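Local coordinates for protein indole-3-acetic acid-amido synthetase GH3.15 (Arabidopsis thaliana, PDB 6E1Q) that conjugates glutamine, and possibly cysteine, to the auxin precursor indole-3-butyric acid, and glutamine to the herbicide 2,4-DB, using ATP, at residues 208-213 against 291-296; 318-323 against 338-343. All coordinates share one frame; numbering follows the deposited sequence.

Interaction 1 of 2, residues 208-213 against 291-296; sequences ERDNVA and WPKAKC
Lys295 N gives the direct backbone hydrogen bond of this contact, to Ala213 O at 2.7 Å (155° at the hydrogen), arriving from above the carbonyl plane and not on a lone pair. Ala294 CA leans on the same Ala213 O in a CA-H...O contact. Beside this bond, water 1 links the backbones: it donates to Arg209 O and to Val212 O (2.8 Å), and accepts from Lys293 N (2.8 Å) in the type I turn Trp291-Ala294.

The charged pair lies at the surface. Lys293 runs past Asp210 O, its CD 3.2 Å from that atom, before NZ reaches Asp210 OD2 in a weak salt bridge of 3.4 Å.

Apolar packing gathers on one corner of the indole. Trp291 CD1 meets Arg209 CB at 3.6 Å and Val212 at CB (3.9 Å) and at both methyls. A chi1 of 66° and a bend at chi3 bring the Arg209 guanidinium beside Pro292, where NH2 meets CD at 3.6 Å. NE and NH2 also bond the carbonyls of Leu290 and Arg289, while Trp291 NE1 bonds Gly205 O.

Arg209 and Trp291, each just past a helix, thus bond carbonyls at the end of the other's helix, 286-290 or 194-207, just before the chain enters adjacent parallel strands 212-217 and 297-298 of the alpha/beta N-terminal domain, which belongs to the ANL adenylating clan.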
loop_
_atom_site.group_PDB
_atom_site.type_symbol
_atom_site.label_atom_id
_atom_site.label_comp_id
_atom_site.label_asym_id
_atom_site.label_seq_id
_atom_site.Cartn_x
_atom_site.Cartn_y
_atom_site.Cartn_z
ATOM N N GLU A 208 -3.491 -12.572 22.645
ATOM C CA GLU A 208 -4.626 -13.155 21.945
ATOM C C GLU A 208 -4.213 -14.152 20.868
ATOM O O GLU A 208 -5.034 -14.489 20.009
ATOM C CB GLU A 208 -5.477 -12.045 21.322
ATOM C CG GLU A 208 -6.213 -11.224 22.346
ATOM C CD GLU A 208 -7.203 -12.070 23.137
ATOM O OE1 GLU A 208 -8.252 -12.426 22.554
ATOM O OE2 GLU A 208 -6.928 -12.379 24.321
ATOM N N ARG A 209 -2.975 -14.656 20.909
ATOM C CA ARG A 209 -2.458 -15.416 19.767
ATOM C C ARG A 209 -3.315 -16.644 19.448
ATOM O O ARG A 209 -3.369 -17.092 18.290
ATOM C CB ARG A 209 -1.000 -15.820 20.024
ATOM C CG ARG A 209 -0.813 -16.808 21.174
ATOM C CD ARG A 209 0.648 -16.989 21.509
ATOM N NE ARG A 209 1.406 -17.746 20.501
ATOM C CZ ARG A 209 1.798 -19.012 20.650
ATOM N NH1 ARG A 209 1.505 -19.677 21.760
ATOM N NH2 ARG A 209 2.496 -19.610 19.700
ATOM N N ASP A 210 -3.991 -17.202 20.438
ATOM C CA ASP A 210 -4.794 -18.384 20.160
ATOM C C ASP A 210 -6.117 -18.050 19.479
ATOM O O ASP A 210 -6.805 -18.970 19.033
ATOM C CB ASP A 210 -5.046 -19.164 21.453
ATOM C CG ASP A 210 -5.486 -20.596 21.192
ATOM O OD1 ASP A 210 -4.666 -21.405 20.704
ATOM O OD2 ASP A 210 -6.664 -20.902 21.455
ATOM N N ASN A 211 -6.472 -16.769 19.361
ATOM C CA ASN A 211 -7.738 -16.334 18.777
ATOM C C ASN A 211 -7.569 -15.647 17.433
ATOM O O ASN A 211 -8.546 -15.101 16.896
ATOM C CB ASN A 211 -8.458 -15.389 19.735
ATOM C CG ASN A 211 -8.834 -16.066 21.014
ATOM O OD1 ASN A 211 -9.265 -17.220 20.999
ATOM N ND2 ASN A 211 -8.634 -15.379 22.141
ATOM N N VAL A 212 -6.361 -15.663 16.880
ATOM C CA VAL A 212 -6.009 -14.878 15.703
ATOM C C VAL A 212 -6.043 -15.795 14.484
ATOM O O VAL A 212 -5.327 -16.803 14.425
ATOM C CB VAL A 212 -4.631 -14.215 15.879
ATOM C CG1 VAL A 212 -4.130 -13.575 14.569
ATOM C CG2 VAL A 212 -4.690 -13.193 16.983
ATOM N N ALA A 213 -6.876 -15.442 13.506
ATOM C CA ALA A 213 -6.999 -16.219 12.283
ATOM C C ALA A 213 -6.349 -15.545 11.082
ATOM O O ALA A 213 -6.236 -16.174 10.030
ATOM C CB ALA A 213 -8.478 -16.503 11.967
ATOM N N TRP A 291 1.753 -16.839 15.680
ATOM C CA TRP A 291 0.313 -16.907 15.462
ATOM C C TRP A 291 0.003 -18.194 14.696
ATOM O O TRP A 291 -0.301 -18.166 13.494
ATOM C CB TRP A 291 -0.174 -15.627 14.779
ATOM C CG TRP A 291 -0.044 -14.462 15.728
ATOM C CD1 TRP A 291 -0.869 -14.185 16.796
ATOM C CD2 TRP A 291 0.989 -13.464 15.755
ATOM N NE1 TRP A 291 -0.418 -13.079 17.465
ATOM C CE2 TRP A 291 0.720 -12.616 16.853
ATOM C CE3 TRP A 291 2.115 -13.203 14.961
ATOM C CZ2 TRP A 291 1.530 -11.514 17.170
ATOM C CZ3 TRP A 291 2.920 -12.113 15.278
ATOM C CH2 TRP A 291 2.629 -11.282 16.376
ATOM N N PRO A 292 0.064 -19.346 15.376
ATOM C CA PRO A 292 -0.048 -20.642 14.679
ATOM C C PRO A 292 -1.443 -20.962 14.168
ATOM O O PRO A 292 -1.588 -21.887 13.355
ATOM C CB PRO A 292 0.396 -21.648 15.748
ATOM C CG PRO A 292 0.025 -20.985 17.039
ATOM C CD PRO A 292 0.322 -19.516 16.818
ATOM N N LYS A 293 -2.469 -20.230 14.591
ATOM C CA LYS A 293 -3.793 -20.399 14.013
ATOM C C LYS A 293 -4.098 -19.393 12.906
ATOM O O LYS A 293 -5.202 -19.424 12.348
ATOM C CB LYS A 293 -4.851 -20.326 15.110
ATOM C CG LYS A 293 -4.762 -21.513 16.058
ATOM C CD LYS A 293 -5.617 -21.317 17.295
ATOM C CE LYS A 293 -5.898 -22.638 17.996
ATOM N NZ LYS A 293 -7.245 -22.600 18.625
ATOM N N ALA A 294 -3.158 -18.518 12.554
ATOM C CA ALA A 294 -3.420 -17.594 11.457
ATOM C C ALA A 294 -3.503 -18.366 10.147
ATOM O O ALA A 294 -2.786 -19.349 9.936
ATOM C CB ALA A 294 -2.338 -16.506 11.364
ATOM N N LYS A 295 -4.387 -17.912 9.264
ATOM C CA LYS A 295 -4.638 -18.589 8.003
ATOM C C LYS A 295 -4.111 -17.825 6.794
ATOM O O LYS A 295 -3.999 -18.412 5.716
ATOM C CB LYS A 295 -6.144 -18.837 7.830
ATOM C CG LYS A 295 -6.748 -19.706 8.930
ATOM C CD LYS A 295 -6.012 -21.033 9.017
ATOM C CE LYS A 295 -6.536 -21.890 10.161
ATOM N NZ LYS A 295 -5.601 -23.023 10.425
ATOM N N CYS A 296 -3.774 -16.551 6.939
ATOM C CA CYS A 296 -3.205 -15.807 5.826
ATOM C C CYS A 296 -2.633 -14.507 6.369
ATOM O O CYS A 296 -2.904 -14.106 7.502
ATOM C CB CYS A 296 -4.250 -15.527 4.735
ATOM S SG CYS A 296 -5.507 -14.366 5.255
HETATM O O HOH W 1 -2.838 -17.612 15.525
#

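Interaction 2 of 2, residues 318-323 against 338-343; sequences GLPLTS and NPLCKP
Pro320 and Leu340 meet ring to branch: CG and CB, one side of the pyrrolidine, rest on Leu340 CD2, with CG nearest at 3.7 Å. In a second proline ring, Pro343 CG lies 4.4 Å from Leu321 CB, and Ile309 and Glu313 of helix 309-316 and Ile301 also touch this ring. The Pro339 ring packs on Leu128, Leu129 and His132 of helix 112-132, while its carbonyl faces the strand.

Thr322 divides its two branches between different tasks. Its methyl CG2 lies 3.3 Å from Pro339 O and 3.9 Å from Leu340 CD2, running alongside the leucine. A chi1 of 60° places CG2 anti to the carbonyl carbon and OG1 between the carbonyl carbon and the backbone N, and OG1 is hydrogen-bonded to Glu298 OE1, a residue of the bound herbicide's pocket.

No direct hydrogen bond crosses; water does the polar work. Water 3 donates to Leu321 O (3.1 Å) and Cys341 O (2.7 Å), and water 2 lies within bonding distance of the same two carbonyls, although it has more acceptors than protons. Water 4 accepts from Ser323 N at 2.9 Å and can reach Pro339 O, with the same surplus of acceptors. On the loop side, Cys341 N bonds Asn338 O to close a type I turn.

The start of strand 321-327 and the chain leaving strand 332-335 thus share no direct backbone bond within these two segments; aliphatic contacts and waters join them. Leu321 O and Cys341 O, both acceptors, cannot bond each other, and water 3 donates to both; water 4 links Ser323 N to Pro339 O.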
loop_
_atom_site.group_PDB
_atom_site.type_symbol
_atom_site.label_atom_id
_atom_site.label_comp_id
_atom_site.label_asym_id
_atom_site.label_seq_id
_atom_site.Cartn_x
_atom_site.Cartn_y
_atom_site.Cartn_z
ATOM N N GLY A 318 5.009 -20.316 5.420
ATOM C CA GLY A 318 4.021 -20.916 4.546
ATOM C C GLY A 318 2.625 -20.332 4.641
ATOM O O GLY A 318 1.756 -20.728 3.853
ATOM N N LEU A 319 2.357 -19.435 5.585
ATOM C CA LEU A 319 1.082 -18.726 5.533
ATOM C C LEU A 319 0.976 -18.013 4.188
ATOM O O LEU A 319 1.928 -17.332 3.779
ATOM C CB LEU A 319 0.953 -17.715 6.658
ATOM C CG LEU A 319 0.925 -18.326 8.054
ATOM C CD1 LEU A 319 0.870 -17.230 9.096
ATOM C CD2 LEU A 319 -0.267 -19.243 8.148
ATOM N N PRO A 320 -0.123 -18.171 3.455
ATOM C CA PRO A 320 -0.210 -17.518 2.148
ATOM C C PRO A 320 -0.292 -16.008 2.311
ATOM O O PRO A 320 -0.981 -15.492 3.195
ATOM C CB PRO A 320 -1.485 -18.111 1.532
ATOM C CG PRO A 320 -2.277 -18.616 2.676
ATOM C CD PRO A 320 -1.301 -19.016 3.742
ATOM N N LEU A 321 0.474 -15.302 1.490
ATOM C CA LEU A 321 0.373 -13.851 1.436
ATOM C C LEU A 321 -0.775 -13.498 0.509
ATOM O O LEU A 321 -0.762 -13.878 -0.671
ATOM C CB LEU A 321 1.673 -13.227 0.942
ATOM C CG LEU A 321 2.970 -13.764 1.545
ATOM C CD1 LEU A 321 4.139 -13.000 0.960
ATOM C CD2 LEU A 321 2.947 -13.655 3.068
ATOM N N THR A 322 -1.778 -12.805 1.033
ATOM C CA THR A 322 -2.930 -12.444 0.222
ATOM C C THR A 322 -2.999 -10.934 0.039
ATOM O O THR A 322 -2.577 -10.163 0.902
ATOM C CB THR A 322 -4.241 -12.964 0.835
ATOM O OG1 THR A 322 -4.423 -12.413 2.148
ATOM C CG2 THR A 322 -4.209 -14.480 0.930
ATOM N N SER A 323 -3.522 -10.520 -1.112
ATOM C CA SER A 323 -3.794 -9.115 -1.405
ATOM C C SER A 323 -5.189 -9.102 -2.024
ATOM O O SER A 323 -5.369 -9.440 -3.200
ATOM C CB SER A 323 -2.732 -8.514 -2.326
ATOM O OG SER A 323 -3.030 -7.158 -2.635
ATOM N N ASN A 338 -9.389 -14.458 -6.637
ATOM C CA ASN A 338 -8.582 -15.658 -6.402
ATOM C C ASN A 338 -7.541 -15.353 -5.335
ATOM O O ASN A 338 -6.340 -15.287 -5.619
ATOM C CB ASN A 338 -7.920 -16.146 -7.690
ATOM C CG ASN A 338 -7.206 -17.472 -7.502
ATOM O OD1 ASN A 338 -7.415 -18.158 -6.503
ATOM N ND2 ASN A 338 -6.366 -17.840 -8.463
ATOM N N PRO A 339 -7.972 -15.194 -4.083
ATOM C CA PRO A 339 -7.074 -14.614 -3.065
ATOM C C PRO A 339 -5.863 -15.474 -2.734
ATOM O O PRO A 339 -4.843 -14.929 -2.303
ATOM C CB PRO A 339 -7.989 -14.434 -1.843
ATOM C CG PRO A 339 -9.206 -15.320 -2.112
ATOM C CD PRO A 339 -9.354 -15.375 -3.599
ATOM N N LEU A 340 -5.929 -16.789 -2.932
ATOM C CA LEU A 340 -4.805 -17.680 -2.661
ATOM C C LEU A 340 -3.889 -17.890 -3.866
ATOM O O LEU A 340 -3.031 -18.774 -3.821
ATOM C CB LEU A 340 -5.314 -19.034 -2.154
ATOM C CG LEU A 340 -5.979 -18.960 -0.769
ATOM C CD1 LEU A 340 -6.376 -20.358 -0.261
ATOM C CD2 LEU A 340 -5.100 -18.221 0.246
ATOM N N CYS A 341 -4.040 -17.093 -4.926
ATOM C CA CYS A 341 -3.111 -17.127 -6.047
ATOM C C CYS A 341 -1.682 -16.831 -5.584
ATOM O O CYS A 341 -1.447 -16.328 -4.483
ATOM C CB CYS A 341 -3.500 -16.091 -7.103
ATOM S SG CYS A 341 -3.379 -14.366 -6.505
ATOM N N LYS A 342 -0.730 -17.141 -6.461
ATOM C CA LYS A 342 0.648 -16.713 -6.277
ATOM C C LYS A 342 0.700 -15.194 -6.167
ATOM O O LYS A 342 0.030 -14.499 -6.941
ATOM C CB LYS A 342 1.513 -17.156 -7.461
ATOM C CG LYS A 342 2.315 -18.418 -7.259
ATOM C CD LYS A 342 3.419 -18.522 -8.313
ATOM C CE LYS A 342 4.774 -18.153 -7.723
ATOM N NZ LYS A 342 5.126 -19.034 -6.572
ATOM N N PRO A 343 1.498 -14.648 -5.244
ATOM C CA PRO A 343 1.581 -13.181 -5.115
ATOM C C PRO A 343 1.937 -12.489 -6.406
ATOM O O PRO A 343 1.477 -11.365 -6.651
ATOM C CB PRO A 343 2.666 -12.990 -4.046
ATOM C CG PRO A 343 2.555 -14.218 -3.202
ATOM C CD PRO A 343 2.224 -15.336 -4.162
HETATM O O HOH W 2 -1.195 -13.486 -3.399
HETATM O O HOH W 3 -1.136 -16.758 -1.836
HETATM O O HOH W 4 -3.624 -12.603 -3.076
#

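Both contacts are partly buried and reach neighbouring parallel strands, 297-298 lying between 212-217 and 321-327; interaction 1 leads into the first two of these, interaction 2 starts at the third. They touch directly, Ala294 O lying 3.1 Å from Leu319 CD2 and Cys296 CB packing on Pro320 O. Interaction 1 is the larger, with 471 Å² buried against 242 Å², and combines a direct backbone bond, an indole corner at two helix ends, and a surface salt bridge. Interaction 2, closer to the chain's centre, has no charged pair and relies on prolines, a leucine and three waters, at the base of the hairpin that carries ATP-binding residues such as Phe325.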